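Local coordinates for protein murein peptide amidase A (Escherichia coli O157:H7, PDB 5HXD) that probably hydrolyses the gamma-D-glutamyl-diaminopimelate amide bond of murein tripeptide, using one zinc ion per subunit, in the breakdown of cell-wall peptides, at residues A[32-46]-A[68-80]. Sequence-based numbering, arbitrary orientation.
Sequences FPAPAASRESGLILA and PSLRRHHVVLCVN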
loop_
_atom_site.group_PDB
_atom_site.type_symbol
_atom_site.label_atom_id
_atom_site.label_comp_id
_atom_site.label_asym_id
_atom_site.label_seq_id
_atom_site.Cartn_x
_atom_site.Cartn_y
_atom_site.Cartn_z
ATOM N N PHE A 32 -12.710 -7.895 -9.109
ATOM C CA PHE A 32 -12.391 -8.491 -10.382
ATOM C C PHE A 32 -13.119 -9.803 -10.488
ATOM O O PHE A 32 -12.554 -10.832 -10.139
ATOM C CB PHE A 32 -10.880 -8.694 -10.499
ATOM C CG PHE A 32 -10.094 -7.421 -10.388
ATOM C CD1 PHE A 32 -9.745 -6.712 -11.515
ATOM C CD2 PHE A 32 -9.725 -6.922 -9.153
ATOM C CE1 PHE A 32 -9.042 -5.532 -11.420
ATOM C CE2 PHE A 32 -9.011 -5.742 -9.052
ATOM C CZ PHE A 32 -8.672 -5.051 -10.188
ATOM N N PRO A 33 -14.384 -9.766 -10.944
ATOM C CA PRO A 33 -15.218 -10.973 -11.063
ATOM C C PRO A 33 -14.578 -12.023 -11.965
ATOM O O PRO A 33 -14.006 -11.671 -13.010
ATOM C CB PRO A 33 -16.538 -10.452 -11.673
ATOM C CG PRO A 33 -16.235 -9.115 -12.204
ATOM C CD PRO A 33 -15.094 -8.557 -11.396
ATOM N N ALA A 34 -14.657 -13.290 -11.553
ATOM C CA ALA A 34 -14.079 -14.397 -12.316
ATOM C C ALA A 34 -14.770 -14.448 -13.653
ATOM O O ALA A 34 -15.989 -14.252 -13.725
ATOM C CB ALA A 34 -14.217 -15.722 -11.575
ATOM N N PRO A 35 -13.987 -14.674 -14.719
ATOM C CA PRO A 35 -14.476 -14.689 -16.103
ATOM C C PRO A 35 -15.703 -15.601 -16.259
ATOM O O PRO A 35 -16.786 -15.073 -16.539
ATOM C CB PRO A 35 -13.278 -15.220 -16.898
ATOM C CG PRO A 35 -12.097 -14.930 -16.052
ATOM C CD PRO A 35 -12.560 -15.035 -14.636
ATOM N N ALA A 36 -15.547 -16.915 -16.061
ATOM C CA ALA A 36 -16.695 -17.828 -16.075
ATOM C C ALA A 36 -16.904 -18.443 -14.696
ATOM O O ALA A 36 -16.508 -19.581 -14.443
ATOM C CB ALA A 36 -16.507 -18.917 -17.106
ATOM N N ALA A 37 -17.513 -17.676 -13.797
ATOM C CA ALA A 37 -17.746 -18.154 -12.443
ATOM C C ALA A 37 -18.691 -19.358 -12.455
ATOM O O ALA A 37 -19.707 -19.393 -13.166
ATOM C CB ALA A 37 -18.297 -17.045 -11.567
ATOM N N SER A 38 -18.328 -20.339 -11.642
ATOM C CA SER A 38 -19.049 -21.590 -11.508
ATOM C C SER A 38 -19.210 -21.856 -10.008
ATOM O O SER A 38 -18.788 -21.037 -9.200
ATOM C CB SER A 38 -18.277 -22.705 -12.229
ATOM O OG SER A 38 -18.720 -23.996 -11.855
ATOM N N ARG A 39 -19.804 -22.989 -9.626
ATOM C CA ARG A 39 -20.013 -23.319 -8.210
ATOM C C ARG A 39 -18.684 -23.458 -7.458
ATOM O O ARG A 39 -18.619 -23.359 -6.232
ATOM C CB ARG A 39 -20.832 -24.611 -8.081
ATOM C CG ARG A 39 -21.294 -24.931 -6.664
ATOM C CD ARG A 39 -22.016 -26.272 -6.580
ATOM N NE ARG A 39 -23.346 -26.242 -7.190
ATOM C CZ ARG A 39 -24.433 -25.770 -6.581
ATOM N NH1 ARG A 39 -24.348 -25.276 -5.345
ATOM N NH2 ARG A 39 -25.602 -25.783 -7.208
ATOM N N GLU A 40 -17.624 -23.686 -8.217
ATOM C CA GLU A 40 -16.303 -23.882 -7.661
ATOM C C GLU A 40 -15.651 -22.542 -7.327
ATOM O O GLU A 40 -14.698 -22.478 -6.541
ATOM C CB GLU A 40 -15.430 -24.654 -8.655
ATOM C CG GLU A 40 -15.113 -23.842 -9.913
ATOM C CD GLU A 40 -14.484 -24.660 -11.024
ATOM O OE1 GLU A 40 -15.105 -25.667 -11.453
ATOM O OE2 GLU A 40 -13.377 -24.287 -11.478
ATOM N N SER A 41 -16.155 -21.480 -7.950
ATOM C CA SER A 41 -15.552 -20.159 -7.829
ATOM C C SER A 41 -15.511 -19.721 -6.390
ATOM O O SER A 41 -16.533 -19.758 -5.696
ATOM C CB SER A 41 -16.307 -19.133 -8.651
ATOM O OG SER A 41 -15.935 -19.236 -10.005
ATOM N N GLY A 42 -14.310 -19.346 -5.957
ATOM C CA GLY A 42 -14.061 -18.856 -4.620
ATOM C C GLY A 42 -13.652 -17.398 -4.655
ATOM O O GLY A 42 -13.734 -16.751 -5.699
ATOM N N LEU A 43 -13.203 -16.879 -3.520
ATOM C CA LEU A 43 -12.882 -15.454 -3.429
ATOM C C LEU A 43 -11.469 -15.257 -2.900
ATOM O O LEU A 43 -11.087 -15.872 -1.890
ATOM C CB LEU A 43 -13.904 -14.740 -2.533
ATOM C CG LEU A 43 -13.809 -13.230 -2.292
ATOM C CD1 LEU A 43 -13.615 -12.461 -3.589
ATOM C CD2 LEU A 43 -15.068 -12.776 -1.575
ATOM N N ILE A 44 -10.686 -14.417 -3.578
ATOM C CA ILE A 44 -9.346 -14.100 -3.083
ATOM C C ILE A 44 -9.247 -12.618 -2.715
ATOM O O ILE A 44 -9.554 -11.722 -3.501
ATOM C CB ILE A 44 -8.253 -14.491 -4.101
ATOM C CG1 ILE A 44 -8.441 -15.952 -4.527
ATOM C CG2 ILE A 44 -6.865 -14.324 -3.487
ATOM C CD1 ILE A 44 -7.903 -16.269 -5.906
ATOM N N LEU A 45 -8.808 -12.381 -1.491
ATOM C CA LEU A 45 -8.986 -11.103 -0.826
ATOM C C LEU A 45 -7.640 -10.577 -0.401
ATOM O O LEU A 45 -6.741 -11.371 -0.091
ATOM C CB LEU A 45 -9.877 -11.287 0.407
ATOM C CG LEU A 45 -11.130 -10.480 0.712
ATOM C CD1 LEU A 45 -12.081 -10.461 -0.456
ATOM C CD2 LEU A 45 -11.793 -11.097 1.910
ATOM N N ALA A 46 -7.503 -9.250 -0.349
ATOM C CA ALA A 46 -6.295 -8.651 0.189
ATOM C C ALA A 46 -6.513 -7.233 0.700
ATOM O O ALA A 46 -7.562 -6.627 0.477
ATOM C CB ALA A 46 -5.209 -8.664 -0.851
ATOM N N PRO A 68 -5.836 -14.451 -18.576
ATOM C CA PRO A 68 -7.183 -14.191 -18.046
ATOM C C PRO A 68 -8.149 -15.370 -18.148
ATOM O O PRO A 68 -8.831 -15.654 -17.153
ATOM C CB PRO A 68 -7.666 -13.012 -18.896
ATOM C CG PRO A 68 -6.453 -12.290 -19.221
ATOM C CD PRO A 68 -5.347 -13.313 -19.370
ATOM N N SER A 69 -8.200 -16.040 -19.301
ATOM C CA SER A 69 -9.122 -17.171 -19.529
ATOM C C SER A 69 -9.094 -18.205 -18.405
ATOM O O SER A 69 -10.127 -18.789 -18.074
ATOM C CB SER A 69 -8.800 -17.877 -20.856
ATOM O OG SER A 69 -8.369 -16.971 -21.859
ATOM N N LEU A 70 -7.909 -18.419 -17.832
ATOM C CA LEU A 70 -7.660 -19.461 -16.834
ATOM C C LEU A 70 -8.062 -19.114 -15.384
ATOM O O LEU A 70 -7.868 -19.934 -14.481
ATOM C CB LEU A 70 -6.169 -19.839 -16.841
ATOM C CG LEU A 70 -5.446 -20.173 -18.153
ATOM C CD1 LEU A 70 -3.917 -20.105 -17.979
ATOM C CD2 LEU A 70 -5.875 -21.547 -18.672
ATOM N N ARG A 71 -8.604 -17.919 -15.137
ATOM C CA ARG A 71 -8.927 -17.545 -13.754
ATOM C C ARG A 71 -10.233 -18.186 -13.303
ATOM O O ARG A 71 -11.279 -18.030 -13.940
ATOM C CB ARG A 71 -8.996 -16.012 -13.578
ATOM C CG ARG A 71 -9.002 -15.547 -12.102
ATOM C CD ARG A 71 -8.453 -14.105 -11.900
ATOM N NE ARG A 71 -9.252 -13.091 -12.584
ATOM C CZ ARG A 71 -10.370 -12.573 -12.092
ATOM N NH1 ARG A 71 -10.812 -12.970 -10.913
ATOM N NH2 ARG A 71 -11.050 -11.663 -12.772
ATOM N N ARG A 72 -10.172 -18.907 -12.192
ATOM C CA ARG A 72 -11.352 -19.586 -11.685
ATOM C C ARG A 72 -12.090 -18.809 -10.582
ATOM O O ARG A 72 -13.289 -19.030 -10.351
ATOM C CB ARG A 72 -10.957 -20.974 -11.171
ATOM C CG ARG A 72 -10.070 -21.764 -12.130
ATOM C CD ARG A 72 -9.852 -23.186 -11.641
ATOM N NE ARG A 72 -10.518 -24.168 -12.496
ATOM C CZ ARG A 72 -9.902 -24.936 -13.390
ATOM N NH1 ARG A 72 -8.585 -24.852 -13.563
ATOM N NH2 ARG A 72 -10.609 -25.792 -14.113
ATOM N N HIS A 73 -11.377 -17.892 -9.923
ATOM C CA HIS A 73 -11.849 -17.276 -8.680
ATOM C C HIS A 73 -11.907 -15.745 -8.723
ATOM O O HIS A 73 -11.101 -15.107 -9.385
ATOM C CB HIS A 73 -10.952 -17.725 -7.515
ATOM C CG HIS A 73 -10.719 -19.211 -7.466
ATOM N ND1 HIS A 73 -11.736 -20.128 -7.599
ATOM C CD2 HIS A 73 -9.583 -19.934 -7.294
ATOM C CE1 HIS A 73 -11.242 -21.352 -7.514
ATOM N NE2 HIS A 73 -9.935 -21.260 -7.330
ATOM N N HIS A 74 -12.874 -15.177 -8.003
ATOM C CA HIS A 74 -13.046 -13.730 -7.876
ATOM C C HIS A 74 -11.936 -13.073 -7.047
ATOM O O HIS A 74 -11.371 -13.698 -6.145
ATOM C CB HIS A 74 -14.393 -13.400 -7.222
ATOM C CG HIS A 74 -15.575 -14.025 -7.892
ATOM N ND1 HIS A 74 -15.938 -13.726 -9.185
ATOM C CD2 HIS A 74 -16.492 -14.909 -7.440
ATOM C CE1 HIS A 74 -17.018 -14.412 -9.510
ATOM N NE2 HIS A 74 -17.375 -15.138 -8.467
ATOM N N VAL A 75 -11.658 -11.799 -7.323
ATOM C CA VAL A 75 -10.532 -11.109 -6.686
ATOM C C VAL A 75 -10.869 -9.698 -6.209
ATOM O O VAL A 75 -11.417 -8.888 -6.963
ATOM C CB VAL A 75 -9.316 -11.026 -7.647
ATOM C CG1 VAL A 75 -8.205 -10.148 -7.051
ATOM C CG2 VAL A 75 -8.793 -12.430 -7.974
ATOM N N VAL A 76 -10.547 -9.439 -4.942
ATOM C CA VAL A 76 -10.508 -8.093 -4.368
ATOM C C VAL A 76 -9.083 -7.749 -3.898
ATOM O O VAL A 76 -8.590 -8.305 -2.914
ATOM C CB VAL A 76 -11.476 -7.971 -3.166
ATOM C CG1 VAL A 76 -11.267 -6.643 -2.419
ATOM C CG2 VAL A 76 -12.911 -8.165 -3.615
ATOM N N LEU A 77 -8.414 -6.842 -4.600
ATOM C CA LEU A 77 -7.035 -6.482 -4.248
ATOM C C LEU A 77 -6.945 -5.704 -2.940
ATOM O O LEU A 77 -6.021 -5.919 -2.155
ATOM C CB LEU A 77 -6.391 -5.663 -5.362
ATOM C CG LEU A 77 -6.118 -6.432 -6.647
ATOM C CD1 LEU A 77 -5.620 -5.507 -7.726
ATOM C CD2 LEU A 77 -5.103 -7.491 -6.349
ATOM N N CYS A 78 -7.892 -4.803 -2.694
ATOM C CA CYS A 78 -7.785 -3.950 -1.522
ATOM C C CYS A 78 -9.142 -3.690 -0.853
ATOM O O CYS A 78 -9.967 -2.904 -1.337
ATOM C CB CYS A 78 -7.102 -2.635 -1.914
ATOM S SG CYS A 78 -6.474 -1.681 -0.546
ATOM N N VAL A 79 -9.369 -4.373 0.266
ATOM C CA VAL A 79 -10.602 -4.219 1.025
ATOM C C VAL A 79 -10.685 -2.794 1.597
ATOM O O VAL A 79 -11.760 -2.191 1.641
ATOM C CB VAL A 79 -10.694 -5.281 2.157
ATOM C CG1 VAL A 79 -11.783 -4.937 3.145
ATOM C CG2 VAL A 79 -10.935 -6.682 1.583
ATOM N N ASN A 80 -9.524 -2.243 1.961
ATOM C CA ASN A 80 -9.418 -0.986 2.704
ATOM C C ASN A 80 -8.578 0.060 1.981
ATOM O O ASN A 80 -7.513 0.405 2.443
ATOM C CB ASN A 80 -8.821 -1.299 4.078
ATOM C CG ASN A 80 -8.684 -0.090 4.977
ATOM O OD1 ASN A 80 -9.246 0.973 4.717
ATOM N ND2 ASN A 80 -7.944 -0.260 6.067
#
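H74 pushes its ring into a hollow that 32-46 makes by folding round strand 74-76, part of a beta-alpha-beta unit of this M14 peptidase. Parallel strand 43-45 flanks 74-76 on one side; F32 pairs with V75 in a single antiparallel bridge on the other. P33, A34, A37 and S41 line the hollow, with A37 CB 3.6 Å from H74 CE1. The A34 N-H points at H74 ND1, 2.7 Å from A34 N. The bond is almost straight (176°), though A34 N lies somewhat out of the ring plane. Beyond the bridge, the F32 ring leans obliquely on L77, F32 CE2 3.6 Å from L77 CD1; L86 of the second subunit packs against both. Along the parallel edge, L45 CD1 lies beside V76 CB, and L45 CG meets V79 CG2, on a face covered by helix 136-148. At the far end, I44 CD1 packs against H73 CB and G42 N donates to H73 ND1 from well out of the ring plane, while H73 NE2 bonds W233 O. E40 and R72 form a nearly coplanar salt bridge. P35 CD sits over one face of the R71 guanidinium. R71 bends at chi3 (62°), bringing R71 NH1 to 2.9 Å from F32 O, which V75 N reaches from the opposite face of the carbonyl plane.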